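Local coordinates for protein xyloglucan-specific endo-beta-1,4-glucanase GH12 (Aspergillus niveus, PDB 4NPR) that probably cuts the beta-1,4-glucosidic backbone of xyloglucan internally, with retention of the beta-configuration, releasing xyloglucan oligosaccharides, at residues 89-94 and 238-243; 125-130 and 214-219; 138-143 and 179-184; 149-154 and 170-175. All blocks are in the same frame, centred on the assembly; numbering follows the deposited sequence.

Contact 1: 89-94 and 238-243; sequences AALQFT and YSVSVA. With SO4 (sulfate ion), chain C.
Leu91 reaches across to Val240 and Val242, its two methyl branches dividing the work. CD1 lies 3.6 Å from Val240 O, whereas CD2 meets two valine methyls, Val240 CG1 and Val242 CG2, at 3.9 Å each. With CG swung opposite the backbone nitrogen (chi1 -179°), the branched end of Leu91 is extended toward the other strand. Next along, Val242 CG2 sits over one face of the Phe93 ring, 4.0 Å from its centroid and 16° off the normal, a CH-pi contact shifted toward the rim. The same methyl thus serves both Leu91 and the aromatic ring. At the other end Ala89 CB meets Tyr238 CD2 at 4.3 Å, and a water joins the two residues: Tyr238 OH donates to it, and it donates on to Ala89 O at 2.9 Å. That water satisfies a phenol end that lies buried. On the far side of its strand from residues 89-94, Ser239 OG gives a hydrogen bond to sulfate O2 (2.8 Å), an ion probably from the crystallisation liquor that Thr67 also holds. No direct hydrogen bond links the two segments, which run only 19° apart with CA atoms 7.3 Å apart at Leu91 and Val240. Strands 87-97 and 231-240 belong to different sheets, and such side-chain interleaving between sheets is what fills the core of a beta-jelly-roll sandwich.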
loop_
_atom_site.group_PDB
_atom_site.type_symbol
_atom_site.label_atom_id
_atom_site.label_comp_id
_atom_site.label_asym_id
_atom_site.label_seq_id
_atom_site.Cartn_x
_atom_site.Cartn_y
_atom_site.Cartn_z
ATOM N N ALA A 89 1.687 0.628 -7.490
ATOM C CA ALA A 89 0.945 1.394 -8.488
ATOM C C ALA A 89 0.145 2.530 -7.779
ATOM O O ALA A 89 -0.666 2.250 -6.920
ATOM C CB ALA A 89 -0.009 0.478 -9.232
ATOM N N ALA A 90 0.338 3.774 -8.221
ATOM C CA ALA A 90 -0.342 4.959 -7.695
ATOM C C ALA A 90 -1.325 5.530 -8.713
ATOM O O ALA A 90 -1.006 5.778 -9.882
ATOM C CB ALA A 90 0.685 6.026 -7.323
ATOM N N LEU A 91 -2.537 5.746 -8.255
ATOM C CA LEU A 91 -3.574 6.270 -9.097
ATOM C C LEU A 91 -3.363 7.762 -9.202
ATOM O O LEU A 91 -3.091 8.395 -8.199
ATOM C CB LEU A 91 -4.925 6.010 -8.459
ATOM C CG LEU A 91 -6.118 6.490 -9.268
ATOM C CD1 LEU A 91 -6.252 5.609 -10.503
ATOM C CD2 LEU A 91 -7.387 6.491 -8.405
ATOM N N GLN A 92 -3.529 8.306 -10.408
ATOM C CA GLN A 92 -3.398 9.735 -10.692
ATOM C C GLN A 92 -4.794 10.315 -10.793
ATOM O O GLN A 92 -5.581 9.952 -11.640
ATOM C CB GLN A 92 -2.630 9.939 -11.989
ATOM C CG GLN A 92 -1.290 9.208 -12.025
ATOM C CD GLN A 92 -0.349 9.640 -10.872
ATOM O OE1 GLN A 92 -0.049 8.868 -9.954
ATOM N NE2 GLN A 92 0.100 10.870 -10.920
ATOM N N PHE A 93 -5.139 11.175 -9.866
ATOM C CA PHE A 93 -6.486 11.722 -9.859
ATOM C C PHE A 93 -6.464 13.070 -9.187
ATOM O O PHE A 93 -5.500 13.472 -8.548
ATOM C CB PHE A 93 -7.469 10.791 -9.126
ATOM C CG PHE A 93 -7.154 10.628 -7.651
ATOM C CD1 PHE A 93 -6.055 9.884 -7.241
ATOM C CD2 PHE A 93 -7.946 11.251 -6.681
ATOM C CE1 PHE A 93 -5.751 9.750 -5.913
ATOM C CE2 PHE A 93 -7.645 11.126 -5.347
ATOM C CZ PHE A 93 -6.541 10.375 -4.959
ATOM N N THR A 94 -7.560 13.771 -9.360
ATOM C CA THR A 94 -7.700 15.061 -8.752
ATOM C C THR A 94 -8.173 14.836 -7.327
ATOM O O THR A 94 -9.133 14.111 -7.120
ATOM C CB THR A 94 -8.723 15.894 -9.520
ATOM O OG1 THR A 94 -8.283 16.020 -10.883
ATOM C CG2 THR A 94 -8.855 17.260 -8.887
ATOM N N TYR A 238 -5.018 -5.348 -10.841
ATOM C CA TYR A 238 -5.224 -4.327 -9.849
ATOM C C TYR A 238 -5.985 -3.198 -10.534
ATOM O O TYR A 238 -5.642 -2.803 -11.650
ATOM C CB TYR A 238 -3.894 -3.779 -9.258
ATOM C CG TYR A 238 -4.127 -2.582 -8.332
ATOM C CD1 TYR A 238 -4.637 -2.758 -7.050
ATOM C CD2 TYR A 238 -3.932 -1.290 -8.773
ATOM C CE1 TYR A 238 -4.934 -1.681 -6.215
ATOM C CE2 TYR A 238 -4.209 -0.201 -7.963
ATOM C CZ TYR A 238 -4.694 -0.389 -6.673
ATOM O OH TYR A 238 -4.941 0.700 -5.861
ATOM N N SER A 239 -7.038 -2.712 -9.887
ATOM C CA SER A 239 -7.694 -1.485 -10.310
ATOM C C SER A 239 -8.191 -0.746 -9.102
ATOM O O SER A 239 -8.403 -1.340 -8.045
ATOM C CB SER A 239 -8.879 -1.721 -11.250
ATOM O OG SER A 239 -9.746 -2.677 -10.737
ATOM N N VAL A 240 -8.308 0.571 -9.291
ATOM C CA VAL A 240 -8.957 1.456 -8.344
ATOM C C VAL A 240 -9.449 2.681 -9.076
ATOM O O VAL A 240 -8.837 3.134 -10.031
ATOM C CB VAL A 240 -8.022 1.853 -7.154
ATOM C CG1 VAL A 240 -6.881 2.750 -7.597
ATOM C CG2 VAL A 240 -8.813 2.505 -6.021
ATOM N N SER A 241 -10.575 3.202 -8.630
ATOM C CA SER A 241 -11.029 4.489 -9.098
ATOM C C SER A 241 -11.636 5.320 -7.941
ATOM O O SER A 241 -12.258 4.801 -7.030
ATOM C CB SER A 241 -11.992 4.322 -10.303
ATOM O OG SER A 241 -13.257 3.800 -9.893
ATOM N N VAL A 242 -11.403 6.617 -7.982
ATOM C CA VAL A 242 -12.024 7.518 -7.044
ATOM C C VAL A 242 -13.252 8.136 -7.713
ATOM O O VAL A 242 -13.137 8.891 -8.656
ATOM C CB VAL A 242 -11.033 8.610 -6.602
ATOM C CG1 VAL A 242 -11.747 9.689 -5.781
ATOM C CG2 VAL A 242 -9.864 7.998 -5.815
ATOM N N ALA A 243 -14.428 7.770 -7.247
ATOM C CA ALA A 243 -15.653 8.413 -7.698
ATOM C C ALA A 243 -16.177 9.348 -6.568
ATOM O O ALA A 243 -15.710 9.275 -5.417
ATOM C CB ALA A 243 -16.694 7.358 -8.090
ATOM O OXT ALA A 243 -17.065 10.203 -6.747
HETATM S S SO4 C . -11.670 -4.789 -12.680
HETATM O O1 SO4 C . -12.082 -5.450 -11.415
HETATM O O2 SO4 C . -10.187 -4.682 -12.649
HETATM O O3 SO4 C . -12.115 -5.646 -13.817
HETATM O O4 SO4 C . -12.288 -3.428 -12.806
HETATM O O HOH W 1 -3.488 2.607 -6.573
#

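Contact 2: 125-130 and 214-219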
loop_
_atom_site.group_PDB
_atom_site.type_symbol
_atom_site.label_atom_id
_atom_site.label_comp_id
_atom_site.label_asym_id
_atom_site.label_seq_id
_atom_site.Cartn_x
_atom_site.Cartn_y
_atom_site.Cartn_z
ATOM N N MET A 125 -2.966 4.992 1.471
ATOM C CA MET A 125 -3.758 6.147 1.107
ATOM C C MET A 125 -3.485 7.314 2.053
ATOM O O MET A 125 -3.453 7.155 3.268
ATOM C CB MET A 125 -5.221 5.801 1.177
ATOM C CG MET A 125 -5.610 4.651 0.280
ATOM S SD MET A 125 -7.354 4.298 0.545
ATOM C CE MET A 125 -7.222 3.194 1.945
ATOM N N PHE A 126 -3.338 8.495 1.480
ATOM C CA PHE A 126 -2.821 9.635 2.177
ATOM C C PHE A 126 -3.832 10.770 2.183
ATOM O O PHE A 126 -4.491 11.016 1.162
ATOM C CB PHE A 126 -1.566 10.066 1.462
ATOM C CG PHE A 126 -0.411 9.148 1.680
ATOM C CD1 PHE A 126 0.324 9.223 2.853
ATOM C CD2 PHE A 126 -0.090 8.178 0.737
ATOM C CE1 PHE A 126 1.385 8.369 3.072
ATOM C CE2 PHE A 126 0.978 7.335 0.929
ATOM C CZ PHE A 126 1.725 7.421 2.111
ATOM N N LEU A 127 -3.972 11.432 3.343
ATOM C CA LEU A 127 -4.820 12.600 3.474
ATOM C C LEU A 127 -4.036 13.875 3.675
ATOM O O LEU A 127 -2.875 13.845 4.132
ATOM C CB LEU A 127 -5.725 12.441 4.650
ATOM C CG LEU A 127 -6.564 11.202 4.526
ATOM C CD1 LEU A 127 -7.449 11.075 5.749
ATOM C CD2 LEU A 127 -7.380 11.310 3.267
ATOM N N SER A 128 -4.663 15.001 3.320
ATOM C CA SER A 128 -4.087 16.316 3.579
ATOM C C SER A 128 -5.167 17.354 3.788
ATOM O O SER A 128 -6.329 17.135 3.406
ATOM C CB SER A 128 -3.150 16.737 2.484
ATOM O OG SER A 128 -2.354 17.796 2.975
ATOM N N THR A 129 -4.779 18.469 4.413
ATOM C CA THR A 129 -5.711 19.558 4.713
ATOM C C THR A 129 -5.993 20.434 3.483
ATOM O O THR A 129 -7.032 21.106 3.426
ATOM C CB THR A 129 -5.223 20.464 5.889
ATOM O OG1 THR A 129 -3.997 21.142 5.548
ATOM C CG2 THR A 129 -5.003 19.646 7.156
ATOM N N SER A 130 -5.102 20.425 2.495
ATOM C CA SER A 130 -5.388 21.096 1.212
ATOM C C SER A 130 -4.952 20.171 0.079
ATOM O O SER A 130 -4.124 19.287 0.316
ATOM C CB SER A 130 -4.645 22.431 1.129
ATOM O OG SER A 130 -3.236 22.221 1.023
ATOM N N LEU A 214 -11.059 16.580 5.335
ATOM C CA LEU A 214 -9.744 16.331 4.770
ATOM C C LEU A 214 -9.869 15.889 3.327
ATOM O O LEU A 214 -10.926 15.397 2.931
ATOM C CB LEU A 214 -8.990 15.276 5.586
ATOM C CG LEU A 214 -8.704 15.651 7.058
ATOM C CD1 LEU A 214 -8.244 14.431 7.857
ATOM C CD2 LEU A 214 -7.681 16.782 7.209
ATOM N N TYR A 215 -8.788 16.079 2.570
ATOM C CA TYR A 215 -8.651 15.650 1.161
ATOM C C TYR A 215 -7.958 14.307 1.017
ATOM O O TYR A 215 -6.885 14.134 1.535
ATOM C CB TYR A 215 -7.806 16.657 0.360
ATOM C CG TYR A 215 -8.475 17.989 0.141
ATOM C CD1 TYR A 215 -8.333 19.033 1.061
ATOM C CD2 TYR A 215 -9.288 18.205 -0.980
ATOM C CE1 TYR A 215 -8.982 20.257 0.863
ATOM C CE2 TYR A 215 -9.940 19.420 -1.196
ATOM C CZ TYR A 215 -9.794 20.440 -0.276
ATOM O OH TYR A 215 -10.432 21.635 -0.501
ATOM N N LEU A 216 -8.542 13.376 0.263
ATOM C CA LEU A 216 -7.814 12.174 -0.216
ATOM C C LEU A 216 -6.868 12.608 -1.303
ATOM O O LEU A 216 -7.346 13.105 -2.281
ATOM C CB LEU A 216 -8.808 11.136 -0.783
ATOM C CG LEU A 216 -8.320 9.796 -1.380
ATOM C CD1 LEU A 216 -7.275 9.093 -0.524
ATOM C CD2 LEU A 216 -9.522 8.867 -1.559
ATOM N N VAL A 217 -5.552 12.468 -1.141
ATOM C CA VAL A 217 -4.589 12.939 -2.176
ATOM C C VAL A 217 -3.651 11.923 -2.870
ATOM O O VAL A 217 -2.975 12.289 -3.849
ATOM C CB VAL A 217 -3.699 14.112 -1.688
ATOM C CG1 VAL A 217 -4.556 15.192 -1.057
ATOM C CG2 VAL A 217 -2.599 13.652 -0.728
ATOM N N ASP A 218 -3.585 10.693 -2.358
ATOM C CA ASP A 218 -2.771 9.627 -2.963
ATOM C C ASP A 218 -3.458 8.279 -2.631
ATOM O O ASP A 218 -3.865 8.076 -1.499
ATOM C CB ASP A 218 -1.307 9.660 -2.431
ATOM C CG ASP A 218 -0.343 10.575 -3.284
ATOM O OD1 ASP A 218 0.082 10.166 -4.412
ATOM O OD2 ASP A 218 0.028 11.687 -2.798
ATOM N N VAL A 219 -3.617 7.398 -3.633
ATOM C CA VAL A 219 -4.049 6.018 -3.432
ATOM C C VAL A 219 -3.111 5.047 -4.164
ATOM O O VAL A 219 -3.142 4.916 -5.386
ATOM C CB VAL A 219 -5.478 5.795 -3.924
ATOM C CG1 VAL A 219 -5.932 4.363 -3.660
ATOM C CG2 VAL A 219 -6.396 6.772 -3.251
#
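This is an antiparallel strand pairing inside the nine-stranded sheet of the jelly roll, joining the end of strand 117-128 to the start of strand 215-226. Ser128 and Tyr215 form a hydrogen-bonded pair, with Tyr215 N to Ser128 O at 2.8 Å and the return bond from Ser128 N to Tyr215 O. Leu127 faces Leu216 and Met125 faces Val219, so one residue between the pairs on one strand is matched by two, Val217 and Asp218, on the other: a classic beta bulge. Phe126 O takes the N-H of Val217 almost straight, at 173°, while Phe126 N turns to Asp218 O. The backbone of Val217 (psi -11°) leaves the extended range at this point, which brings the register forward by one.

On one face Met125, Leu127, Leu216 and Val219 pack together, and Phe201 of helix 198-207 covers Met125 and Leu127. Met125 CG runs alongside Val219 CG1 (4.0 Å), and Leu127 CD1 crosses Leu214 CD1 at about a right angle. Leu127 CD2 also tucks against Leu216 CA, 3.6 Å away. Phe126 and Asp218 occupy the other face, their ring and carboxylate planes at 90°, with Phe126 CD2 3.7 Å from Asp218 CB. His135 stacks on the Phe126 ring and makes a weak hydrogen bond to Asp218 OD2, so His135 touches both, the second only weakly. Where the strands part, the Tyr215 ring turns its edge to the turn after Ser128: Thr129 O lies in the ring plane, 3.3 Å from Tyr215 CE1.

Contact 3: 138-143 and 179-184; sequences EIMVWL and MQVYSF
Strands 138-142 and 179-184 run parallel, their axes 4.6 Å apart and inclined by 15°, and five backbone hydrogen bonds zip them together. This is the parallel pairing of the otherwise antiparallel nine-stranded jelly-roll sheet. Glu138, Met140 and Trp142 turn their backbone N-H groups to this neighbour, while Ile139 and Val141 bond back to strand 117-128. Met140 is gripped twice, giving its N-H to Tyr182 O and accepting from Phe184 N; the last bond, Trp142 N to Phe184 O, is 2.7 Å and almost linear.

On the face carrying Glu138, Met140, Val181 and Ser183, the glutamate stands fully extended (chi1 -179°, chi2 -176°) beside Val181, both pointing the same way. Its OE1 comes to 3.2 Å from Val181 CG2 and 3.5 Å from Met179 CE, so two methyl groups approach this oxygen from directions roughly at right angles, whereas OE2 lies near Asp124 OD1 of the adjoining strand. Met140 CG meets Val181 CG1 at 4.0 Å. The Trp142 ring presents its edge to Met140 CB and aims NE1 at Met140 SD in a nearly straight but weak hydrogen bond. In GH12 enzymes the concave face of this sheet forms the substrate cleft, and these residues probably belong to it. The other face, with Ile139, Val141, Tyr182 and Phe184, is largely apolar: Ile139 CG2 and Phe184 CE1 lie side by side at 4.0 Å, under helix 198-207, whose Phe200 meets the Phe184 ring edge-to-face. Met140 O also lies in that ring's plane, 3.4 Å from Phe184 CD1.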
loop_
_atom_site.group_PDB
_atom_site.type_symbol
_atom_site.label_atom_id
_atom_site.label_comp_id
_atom_site.label_asym_id
_atom_site.label_seq_id
_atom_site.Cartn_x
_atom_site.Cartn_y
_atom_site.Cartn_z
ATOM N N GLU A 138 -2.047 8.937 7.194
ATOM C CA GLU A 138 -1.815 7.833 6.329
ATOM C C GLU A 138 -2.678 6.688 6.782
ATOM O O GLU A 138 -2.727 6.384 7.977
ATOM C CB GLU A 138 -0.330 7.431 6.335
ATOM C CG GLU A 138 -0.023 6.256 5.397
ATOM C CD GLU A 138 1.427 5.791 5.472
ATOM O OE1 GLU A 138 2.235 6.312 6.285
ATOM O OE2 GLU A 138 1.770 4.871 4.716
ATOM N N ILE A 139 -3.335 6.056 5.813
ATOM C CA ILE A 139 -4.133 4.871 6.054
ATOM C C ILE A 139 -3.630 3.692 5.218
ATOM O O ILE A 139 -3.532 3.752 3.988
ATOM C CB ILE A 139 -5.584 5.144 5.728
ATOM C CG1 ILE A 139 -6.155 6.134 6.730
ATOM C CG2 ILE A 139 -6.400 3.865 5.798
ATOM C CD1 ILE A 139 -5.944 7.568 6.351
ATOM N N MET A 140 -3.294 2.614 5.890
ATOM C CA MET A 140 -2.814 1.447 5.200
ATOM C C MET A 140 -3.819 0.328 5.388
ATOM O O MET A 140 -4.451 0.197 6.433
ATOM C CB MET A 140 -1.459 0.989 5.727
ATOM C CG MET A 140 -0.418 2.070 5.915
ATOM S SD MET A 140 1.273 1.378 5.872
ATOM C CE MET A 140 1.559 0.878 4.171
ATOM N N VAL A 141 -3.922 -0.504 4.367
ATOM C CA VAL A 141 -4.751 -1.672 4.442
ATOM C C VAL A 141 -3.915 -2.819 3.973
ATOM O O VAL A 141 -3.581 -2.917 2.794
ATOM C CB VAL A 141 -6.028 -1.525 3.604
ATOM C CG1 VAL A 141 -6.843 -2.788 3.729
ATOM C CG2 VAL A 141 -6.827 -0.305 4.083
ATOM N N TRP A 142 -3.550 -3.657 4.933
ATOM C CA TRP A 142 -2.675 -4.788 4.695
ATOM C C TRP A 142 -3.523 -6.018 4.357
ATOM O O TRP A 142 -4.260 -6.551 5.189
ATOM C CB TRP A 142 -1.830 -5.074 5.926
ATOM C CG TRP A 142 -0.779 -4.058 6.266
ATOM C CD1 TRP A 142 -0.822 -2.691 6.060
ATOM C CD2 TRP A 142 0.453 -4.313 6.908
ATOM N NE1 TRP A 142 0.331 -2.101 6.506
ATOM C CE2 TRP A 142 1.130 -3.078 7.041
ATOM C CE3 TRP A 142 1.068 -5.465 7.374
ATOM C CZ2 TRP A 142 2.403 -2.983 7.616
ATOM C CZ3 TRP A 142 2.351 -5.372 7.946
ATOM C CH2 TRP A 142 2.993 -4.155 8.065
ATOM N N LEU A 143 -3.397 -6.498 3.128
ATOM C CA LEU A 143 -3.982 -7.799 2.800
ATOM C C LEU A 143 -3.056 -8.937 3.174
ATOM O O LEU A 143 -3.479 -10.115 3.261
ATOM C CB LEU A 143 -4.343 -7.838 1.322
ATOM C CG LEU A 143 -5.299 -6.728 0.943
ATOM C CD1 LEU A 143 -5.634 -6.934 -0.496
ATOM C CD2 LEU A 143 -6.573 -6.653 1.792
ATOM N N MET A 179 3.437 12.499 10.240
ATOM C CA MET A 179 2.075 12.032 9.991
ATOM C C MET A 179 1.627 11.136 11.122
ATOM O O MET A 179 2.455 10.554 11.831
ATOM C CB MET A 179 2.069 11.061 8.789
ATOM C CG MET A 179 2.675 11.602 7.521
ATOM S SD MET A 179 2.698 10.375 6.227
ATOM C CE MET A 179 4.045 9.301 6.761
ATOM N N GLN A 180 0.327 10.913 11.197
ATOM C CA GLN A 180 -0.229 9.803 11.980
ATOM C C GLN A 180 -0.663 8.646 11.013
ATOM O O GLN A 180 -1.273 8.884 9.979
ATOM C CB GLN A 180 -1.404 10.298 12.823
ATOM C CG GLN A 180 -1.125 11.564 13.659
ATOM C CD GLN A 180 -0.001 11.388 14.670
ATOM O OE1 GLN A 180 0.084 10.365 15.381
ATOM N NE2 GLN A 180 0.892 12.393 14.741
ATOM N N VAL A 181 -0.326 7.405 11.344
ATOM C CA VAL A 181 -0.604 6.276 10.457
ATOM C C VAL A 181 -1.547 5.336 11.147
ATOM O O VAL A 181 -1.202 4.811 12.191
ATOM C CB VAL A 181 0.697 5.502 10.058
ATOM C CG1 VAL A 181 0.395 4.336 9.130
ATOM C CG2 VAL A 181 1.703 6.454 9.403
ATOM N N TYR A 182 -2.732 5.162 10.555
ATOM C CA TYR A 182 -3.650 4.077 10.864
ATOM C C TYR A 182 -3.376 2.924 9.928
ATOM O O TYR A 182 -3.347 3.121 8.729
ATOM C CB TYR A 182 -5.065 4.505 10.630
ATOM C CG TYR A 182 -5.621 5.463 11.676
ATOM C CD1 TYR A 182 -5.993 5.002 12.954
ATOM C CD2 TYR A 182 -5.806 6.799 11.385
ATOM C CE1 TYR A 182 -6.465 5.870 13.923
ATOM C CE2 TYR A 182 -6.323 7.670 12.338
ATOM C CZ TYR A 182 -6.630 7.202 13.601
ATOM O OH TYR A 182 -7.113 8.078 14.519
ATOM N N SER A 183 -3.190 1.715 10.488
ATOM C CA SER A 183 -2.937 0.508 9.706
ATOM C C SER A 183 -3.936 -0.597 10.013
ATOM O O SER A 183 -4.028 -1.050 11.143
ATOM C CB SER A 183 -1.528 -0.016 9.955
ATOM O OG SER A 183 -0.575 0.838 9.378
ATOM N N PHE A 184 -4.671 -1.012 8.972
ATOM C CA PHE A 184 -5.637 -2.079 9.076
ATOM C C PHE A 184 -4.896 -3.305 8.600
ATOM O O PHE A 184 -4.456 -3.366 7.465
ATOM C CB PHE A 184 -6.845 -1.821 8.174
ATOM C CG PHE A 184 -7.680 -0.650 8.596
ATOM C CD1 PHE A 184 -7.281 0.635 8.318
ATOM C CD2 PHE A 184 -8.885 -0.840 9.252
ATOM C CE1 PHE A 184 -8.051 1.705 8.710
ATOM C CE2 PHE A 184 -9.663 0.222 9.643
ATOM C CZ PHE A 184 -9.240 1.494 9.371
#

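Contact 4: 149-154 and 170-175; sequences AGPISS and NLYLGP
The Tyr172 ring carries Pro151 on one face and Ser153 at its edge. Pro151 CG rests over the ring, 3.9 Å from the centroid and 19° off the normal, a CH-pi contact placed toward the CG–CD2 side; Ser153 OG lies near the ring plane, 3.7 Å from Tyr172 CD1. Here a loop between strands of the jelly roll, residues 149-154, lies across strand 167-176 near one margin of the nine-stranded sheet. Pro151 also touches Trp142 of strand 137-146, so the loop reaches two strands of the sheet.

Beyond the ring the backbones close in. Gly174 has no side chain to hold them apart, and its CA approaches Ser153 CA to 4.2 Å. Ser154 N donates to Leu173 O at 3.0 Å, reaching the oxygen from 25° out of the carbonyl plane, and Ser153 CA lies near the same oxygen. Ile152 CG2, set opposite the backbone nitrogen, is directed at the carbonyl oxygens of Gly174 and Pro175, 3.4 Å from Pro175 O. Ser154 OG packs against Pro175 CD. A water completes the junction: it is 2.6 Å from Ser153 OG and accepts from Leu173 N at 2.9 Å.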
loop_
_atom_site.group_PDB
_atom_site.type_symbol
_atom_site.label_atom_id
_atom_site.label_comp_id
_atom_site.label_asym_id
_atom_site.label_seq_id
_atom_site.Cartn_x
_atom_site.Cartn_y
_atom_site.Cartn_z
ATOM N N ALA A 149 6.428 -9.229 9.342
ATOM C CA ALA A 149 6.287 -7.827 9.006
ATOM C C ALA A 149 5.306 -7.137 9.965
ATOM O O ALA A 149 4.194 -7.624 10.192
ATOM C CB ALA A 149 5.831 -7.695 7.563
ATOM N N GLY A 150 5.737 -6.029 10.572
ATOM C CA GLY A 150 4.927 -5.335 11.572
ATOM C C GLY A 150 4.657 -3.889 11.219
ATOM O O GLY A 150 5.523 -3.203 10.660
ATOM N N PRO A 151 3.451 -3.412 11.554
ATOM C CA PRO A 151 3.111 -2.021 11.309
ATOM C C PRO A 151 3.632 -1.039 12.371
ATOM O O PRO A 151 4.073 -1.425 13.488
ATOM C CB PRO A 151 1.585 -2.033 11.347
ATOM C CG PRO A 151 1.305 -3.028 12.395
ATOM C CD PRO A 151 2.322 -4.130 12.173
ATOM N N ILE A 152 3.573 0.227 11.955
ATOM C CA ILE A 152 3.669 1.394 12.806
ATOM C C ILE A 152 2.578 1.255 13.844
ATOM O O ILE A 152 1.431 0.987 13.488
ATOM C CB ILE A 152 3.372 2.688 12.016
ATOM C CG1 ILE A 152 4.134 2.749 10.667
ATOM C CG2 ILE A 152 3.670 3.906 12.862
ATOM C CD1 ILE A 152 5.639 2.754 10.809
ATOM N N SER A 153 2.955 1.436 15.105
ATOM C CA SER A 153 2.072 1.339 16.229
ATOM C C SER A 153 2.806 1.941 17.421
ATOM O O SER A 153 3.955 1.672 17.631
ATOM C CB SER A 153 1.722 -0.132 16.533
ATOM O OG SER A 153 0.802 -0.216 17.600
ATOM N N SER A 154 2.136 2.750 18.220
ATOM C CA SER A 154 2.759 3.210 19.471
ATOM C C SER A 154 2.917 2.086 20.454
ATOM O O SER A 154 4.004 1.880 20.956
ATOM C CB SER A 154 1.954 4.324 20.092
ATOM O OG SER A 154 1.880 5.343 19.113
ATOM N N ASN A 170 -7.050 -6.292 12.474
ATOM C CA ASN A 170 -6.436 -5.661 13.622
ATOM C C ASN A 170 -6.080 -4.222 13.212
ATOM O O ASN A 170 -5.413 -4.019 12.210
ATOM C CB ASN A 170 -5.163 -6.346 14.010
ATOM C CG ASN A 170 -5.383 -7.706 14.619
ATOM O OD1 ASN A 170 -6.377 -7.991 15.257
ATOM N ND2 ASN A 170 -4.413 -8.563 14.413
ATOM N N LEU A 171 -6.465 -3.237 14.012
ATOM C CA LEU A 171 -6.182 -1.838 13.705
ATOM C C LEU A 171 -5.088 -1.266 14.603
ATOM O O LEU A 171 -5.192 -1.331 15.802
ATOM C CB LEU A 171 -7.446 -0.982 13.846
ATOM C CG LEU A 171 -7.201 0.531 13.592
ATOM C CD1 LEU A 171 -6.587 0.730 12.213
ATOM C CD2 LEU A 171 -8.463 1.386 13.723
ATOM N N TYR A 172 -4.108 -0.615 13.981
ATOM C CA TYR A 172 -2.987 -0.010 14.640
ATOM C C TYR A 172 -2.919 1.479 14.381
ATOM O O TYR A 172 -3.297 1.953 13.315
ATOM C CB TYR A 172 -1.715 -0.659 14.114
ATOM C CG TYR A 172 -1.713 -2.118 14.390
ATOM C CD1 TYR A 172 -1.252 -2.595 15.601
ATOM C CD2 TYR A 172 -2.233 -2.998 13.486
ATOM C CE1 TYR A 172 -1.284 -3.935 15.908
ATOM C CE2 TYR A 172 -2.291 -4.342 13.764
ATOM C CZ TYR A 172 -1.806 -4.831 14.975
ATOM O OH TYR A 172 -1.882 -6.221 15.266
ATOM N N LEU A 173 -2.373 2.208 15.339
ATOM C CA LEU A 173 -2.122 3.615 15.173
ATOM C C LEU A 173 -0.773 4.048 15.740
ATOM O O LEU A 173 -0.398 3.688 16.855
ATOM C CB LEU A 173 -3.220 4.386 15.875
ATOM C CG LEU A 173 -3.086 5.913 16.038
ATOM C CD1 LEU A 173 -3.037 6.570 14.672
ATOM C CD2 LEU A 173 -4.269 6.393 16.858
ATOM N N GLY A 174 -0.065 4.879 14.999
ATOM C CA GLY A 174 1.208 5.417 15.469
ATOM C C GLY A 174 1.699 6.489 14.537
ATOM O O GLY A 174 1.252 6.579 13.399
ATOM N N PRO A 175 2.615 7.317 15.006
ATOM C CA PRO A 175 3.209 8.311 14.125
ATOM C C PRO A 175 4.409 7.771 13.333
ATOM O O PRO A 175 5.097 6.855 13.798
ATOM C CB PRO A 175 3.709 9.365 15.114
ATOM C CG PRO A 175 4.128 8.538 16.317
ATOM C CD PRO A 175 3.063 7.469 16.403
HETATM O O HOH W 2 -1.676 0.413 17.550
#

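All four contacts reach the nine-stranded sheet. Contacts 2, 3 and 4 follow one another across it, while contact 1 ties its strand 87-97 to the other sheet. Probable backbone hydrogen bonds stitch neighbours: Leu91 N lies 3.0 Å from Val219 O between contacts 1 and 2, Met125 O 2.8 Å from Ile139 N between contacts 2 and 3, and Val181 N 2.7 Å from Gly174 O between contacts 3 and 4. Phe126 CE1 also packs 3.4 Å from Glu138 CG, extending one side-chain face from contact 2 into contact 3; it probably lines the substrate cleft. Contacts 1 and 4 sit on opposite sides of the chain's centre, their own centres about 25 Å apart.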